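Local coordinates for protein beta-L-arabinobiosidase (Bacteroides thetaiotaomicron, PDB 5MQR) that probably hydrolyses glycosidic bonds in plant pectin, carrying a beta-propeller N-terminal part and an MGH1-like glycoside hydrolase domain, at residues A650-W653 with M654-I658; T899-K902 with Y903-A906. One frame throughout, in Å; residues are numbered along the deposited sequence.

Contact 1 of 2, residues A650-W653 with M654-I658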
loop_
_atom_site.group_PDB
_atom_site.type_symbol
_atom_site.label_atom_id
_atom_site.label_comp_id
_atom_site.label_asym_id
_atom_site.label_seq_id
_atom_site.Cartn_x
_atom_site.Cartn_y
_atom_site.Cartn_z
ATOM N N ALA A 650 -7.297 27.876 5.482
ATOM C CA ALA A 650 -8.129 26.695 5.557
ATOM C C ALA A 650 -7.409 25.421 5.126
ATOM O O ALA A 650 -7.624 24.372 5.751
ATOM C CB ALA A 650 -9.429 26.890 4.760
ATOM N N SER A 651 -6.584 25.502 4.078
ATOM C CA SER A 651 -5.870 24.317 3.566
ATOM C C SER A 651 -4.877 23.836 4.601
ATOM O O SER A 651 -4.766 22.664 4.851
ATOM C CB SER A 651 -5.131 24.619 2.251
ATOM O OG SER A 651 -4.611 23.425 1.670
ATOM N N GLU A 652 -4.163 24.765 5.198
ATOM C CA GLU A 652 -3.195 24.450 6.265
ATOM C C GLU A 652 -3.901 23.826 7.479
ATOM O O GLU A 652 -3.451 22.793 8.005
ATOM C CB GLU A 652 -2.398 25.696 6.670
ATOM C CG GLU A 652 -1.477 25.506 7.873
ATOM C CD GLU A 652 -0.587 26.730 8.134
ATOM O OE1 GLU A 652 -1.100 27.875 8.144
ATOM O OE2 GLU A 652 0.643 26.542 8.326
ATOM N N TRP A 653 -5.002 24.444 7.905
ATOM C CA TRP A 653 -5.820 23.887 8.968
ATOM C C TRP A 653 -6.287 22.466 8.620
ATOM O O TRP A 653 -6.228 21.587 9.474
ATOM C CB TRP A 653 -7.003 24.804 9.281
ATOM C CG TRP A 653 -7.918 24.285 10.373
ATOM C CD1 TRP A 653 -7.854 24.566 11.714
ATOM C CD2 TRP A 653 -9.015 23.392 10.206
ATOM N NE1 TRP A 653 -8.864 23.910 12.381
ATOM C CE2 TRP A 653 -9.581 23.174 11.478
ATOM C CE3 TRP A 653 -9.573 22.752 9.103
ATOM C CZ2 TRP A 653 -10.672 22.355 11.672
ATOM C CZ3 TRP A 653 -10.670 21.939 9.298
ATOM C CH2 TRP A 653 -11.207 21.748 10.574
HETATM N N MSE A 654 -6.736 22.241 7.388
HETATM C CA MSE A 654 -7.203 20.898 6.984
HETATM C C MSE A 654 -6.073 19.901 7.077
HETATM O O MSE A 654 -6.239 18.817 7.635
HETATM C CB MSE A 654 -7.812 20.899 5.570
HETATM C CG MSE A 654 -9.216 21.501 5.580
HETATM SE SE MSE A 654 -9.757 22.114 3.789
HETATM C CE MSE A 654 -10.154 20.333 3.067
ATOM N N GLU A 655 -4.909 20.265 6.548
ATOM C CA GLU A 655 -3.750 19.391 6.585
ATOM C C GLU A 655 -3.392 18.942 8.023
ATOM O O GLU A 655 -3.036 17.794 8.234
ATOM C CB GLU A 655 -2.549 20.062 5.906
ATOM C CG GLU A 655 -1.361 19.132 5.759
ATOM C CD GLU A 655 -0.127 19.751 5.088
ATOM O OE1 GLU A 655 0.003 20.990 4.937
ATOM O OE2 GLU A 655 0.747 18.949 4.737
ATOM N N GLU A 656 -3.517 19.842 8.993
ATOM C CA GLU A 656 -3.293 19.537 10.428
ATOM C C GLU A 656 -4.387 18.681 11.055
ATOM O O GLU A 656 -4.103 17.931 11.966
ATOM C CB GLU A 656 -3.209 20.830 11.277
ATOM C CG GLU A 656 -1.869 21.531 11.246
ATOM C CD GLU A 656 -1.901 23.019 11.652
ATOM O OE1 GLU A 656 -2.864 23.473 12.334
ATOM O OE2 GLU A 656 -0.945 23.754 11.268
ATOM N N ASN A 657 -5.629 18.820 10.597
ATOM C CA ASN A 657 -6.775 18.282 11.320
ATOM C C ASN A 657 -7.553 17.162 10.693
ATOM O O ASN A 657 -8.140 16.394 11.427
ATOM C CB ASN A 657 -7.710 19.420 11.673
ATOM C CG ASN A 657 -7.162 20.244 12.791
ATOM O OD1 ASN A 657 -7.242 19.836 13.947
ATOM N ND2 ASN A 657 -6.524 21.369 12.456
ATOM N N ILE A 658 -7.584 17.041 9.369
ATOM C CA ILE A 658 -8.524 16.095 8.792
ATOM C C ILE A 658 -7.970 14.714 8.496
ATOM O O ILE A 658 -6.848 14.586 8.002
ATOM C CB ILE A 658 -9.287 16.670 7.593
ATOM C CG1 ILE A 658 -8.421 16.948 6.374
ATOM C CG2 ILE A 658 -10.025 17.934 8.012
ATOM C CD1 ILE A 658 -9.251 16.983 5.108
#
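N657 folds back over one face of the W653 indole, its amide plane turned 26° from the ring. ND2 stands 3.4 Å above the indole plane, offset toward the rim, while CB lies 4.2 Å from the centroid of the six-membered ring in a CH-pi contact. The same ND2 donates a straight hydrogen bond of 3.0 Å to W653 O, with the acceptor nearly in the amide plane. The asparagine thus grips both backbone and ring, its own backbone N adding only a weak bond to that carbonyl. With W653 CG anti to the backbone N (chi1 179°), the indole leaves the helix outward with a lean toward its C-terminal end and N657. M654, a selenomethionine, runs across the indole at about a right angle, its CG 3.8 Å from W653 CE3. Y727 meets the indole edge-to-face, and helix 666-680 packs on it through R680. With an alanine at W653, a gap would probably open between Y727, R680 and M654, and the N657 amide, though still bonded to the carbonyl, would lose the ring face it rests on. On another side, E652 and E656 lie alongside each other, their OE2 atoms 4.4 Å apart. K614 forms a salt bridge to both and probably eases the repulsion on this acidic flank, whereas on the aromatic flank the amide is held by W653 O at ND2 and by D724 N at OD1.

Contact 2 of 2, residues T899-K902 with Y903-A906; sequences TTKK and YEVA
T900 OG1 sits beside the ring of Y903, obliquely to it and 3.5 Å from CE2. The contact buries this hydroxyl, which finds no hydrogen-bonding partner in the model; its chi1 of 68° sets it between the backbone N and the carbonyl carbon, next to ring carbons rather than to polar atoms. K902 comes over a face of the same ring through CG. Its chain then runs alongside the tyrosine in the same direction, bringing CE to 3.9 Å from Y903 CZ, so the aliphatic part of the lysine covers the aromatic group. The backbone here is only loosely bonded. E904 N donates to K901 O over 3.2 Å in a weak bond, bent to 132°, and A906 N reaches Y903 O at 3.2 Å, each three residues back as in a 3-10 turn. The side chains of K901 and E904 lie side by side, pointing the same way, but carbon rather than charge makes the touch. K901 CE lies 3.0 Å from E904 OE2, a tight approach, whereas NZ stays 4.4 Å from that oxygen, beyond a salt bridge, since the lysine chain bends at chi2 and again at chi4. The other carboxylate oxygen, OE1, accepts a weak hydrogen bond from T968 N. A906 O is satisfied by the hydroxyl of Y889, just ahead of helix 890-893. Y903 packs against W892 of that helix, meets W865 of strand 865-866 edge-to-face and touches F872 of strand 871-872, so its ring ties the short, weakly bonded helix 901-904 to all three.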
loop_
_atom_site.group_PDB
_atom_site.type_symbol
_atom_site.label_atom_id
_atom_site.label_comp_id
_atom_site.label_asym_id
_atom_site.label_seq_id
_atom_site.Cartn_x
_atom_site.Cartn_y
_atom_site.Cartn_z
ATOM N N THR A 899 -34.038 -6.261 19.460
ATOM C CA THR A 899 -33.718 -6.963 18.211
ATOM C C THR A 899 -34.910 -7.750 17.641
ATOM O O THR A 899 -34.790 -8.361 16.582
ATOM C CB THR A 899 -32.514 -7.930 18.391
ATOM O OG1 THR A 899 -32.837 -8.921 19.364
ATOM C CG2 THR A 899 -31.257 -7.180 18.844
ATOM N N THR A 900 -36.056 -7.734 18.312
ATOM C CA THR A 900 -37.220 -8.474 17.822
ATOM C C THR A 900 -37.618 -8.041 16.380
ATOM O O THR A 900 -37.465 -6.867 15.999
ATOM C CB THR A 900 -38.421 -8.342 18.784
ATOM O OG1 THR A 900 -38.897 -6.993 18.773
ATOM C CG2 THR A 900 -38.033 -8.759 20.246
ATOM N N LYS A 901 -38.104 -9.010 15.603
ATOM C CA LYS A 901 -38.430 -8.823 14.180
ATOM C C LYS A 901 -39.459 -7.747 13.893
ATOM O O LYS A 901 -39.423 -7.138 12.831
ATOM C CB LYS A 901 -38.931 -10.138 13.551
ATOM C CG LYS A 901 -37.806 -11.067 13.118
ATOM C CD LYS A 901 -37.156 -10.595 11.818
ATOM C CE LYS A 901 -35.768 -11.198 11.591
ATOM N NZ LYS A 901 -35.842 -12.685 11.488
ATOM N N LYS A 902 -40.382 -7.520 14.823
ATOM C CA LYS A 902 -41.476 -6.599 14.562
ATOM C C LYS A 902 -41.059 -5.153 14.288
ATOM O O LYS A 902 -41.719 -4.505 13.513
ATOM C CB LYS A 902 -42.558 -6.647 15.648
ATOM C CG LYS A 902 -42.141 -6.156 17.024
ATOM C CD LYS A 902 -43.384 -5.832 17.838
ATOM C CE LYS A 902 -43.074 -5.603 19.305
ATOM N NZ LYS A 902 -44.026 -4.598 19.852
ATOM N N TYR A 903 -39.967 -4.666 14.883
ATOM C CA TYR A 903 -39.522 -3.277 14.634
ATOM C C TYR A 903 -38.877 -3.088 13.256
ATOM O O TYR A 903 -38.951 -1.990 12.723
ATOM C CB TYR A 903 -38.603 -2.761 15.738
ATOM C CG TYR A 903 -39.216 -2.788 17.113
ATOM C CD1 TYR A 903 -40.359 -2.052 17.404
ATOM C CD2 TYR A 903 -38.645 -3.547 18.142
ATOM C CE1 TYR A 903 -40.919 -2.077 18.670
ATOM C CE2 TYR A 903 -39.203 -3.579 19.407
ATOM C CZ TYR A 903 -40.339 -2.841 19.670
ATOM O OH TYR A 903 -40.905 -2.889 20.936
ATOM N N GLU A 904 -38.277 -4.149 12.696
ATOM C CA GLU A 904 -37.615 -4.127 11.351
ATOM C C GLU A 904 -38.456 -3.456 10.283
ATOM O O GLU A 904 -37.961 -2.671 9.484
ATOM C CB GLU A 904 -37.322 -5.541 10.799
ATOM C CG GLU A 904 -36.132 -6.281 11.396
ATOM C CD GLU A 904 -35.591 -7.435 10.512
ATOM O OE1 GLU A 904 -35.734 -7.410 9.261
ATOM O OE2 GLU A 904 -34.977 -8.374 11.092
ATOM N N VAL A 905 -39.729 -3.809 10.262
ATOM C CA VAL A 905 -40.614 -3.404 9.188
ATOM C C VAL A 905 -40.645 -1.870 8.994
ATOM O O VAL A 905 -40.832 -1.423 7.881
ATOM C CB VAL A 905 -42.017 -4.004 9.399
ATOM C CG1 VAL A 905 -42.731 -3.291 10.523
ATOM C CG2 VAL A 905 -42.845 -3.938 8.130
ATOM N N ALA A 906 -40.413 -1.078 10.047
ATOM C CA ALA A 906 -40.265 0.387 9.918
ATOM C C ALA A 906 -39.262 0.836 8.846
ATOM O O ALA A 906 -39.467 1.820 8.142
ATOM C CB ALA A 906 -39.894 1.009 11.264
#

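The two contacts come in series along the chain and share no helix or strand: contact 1 forms the C-terminal two turns of helix 647-657 and the residue that leaves it, and contact 2 the short helix 901-904. Their centres lie 43 Å apart, with nearest atoms about 34 Å from each other. Contact 1 leads into strand 660-662, which pairs with 1053-1061 in a five-stranded antiparallel sheet, and it also packs on helix 666-680. Contact 2 lies within the MGH1-like glycoside hydrolase range, at a peripheral site of the helical domain. Each is therefore a separate piece of local packing, one near the junction with the C-terminal sheet, the other at a distant edge.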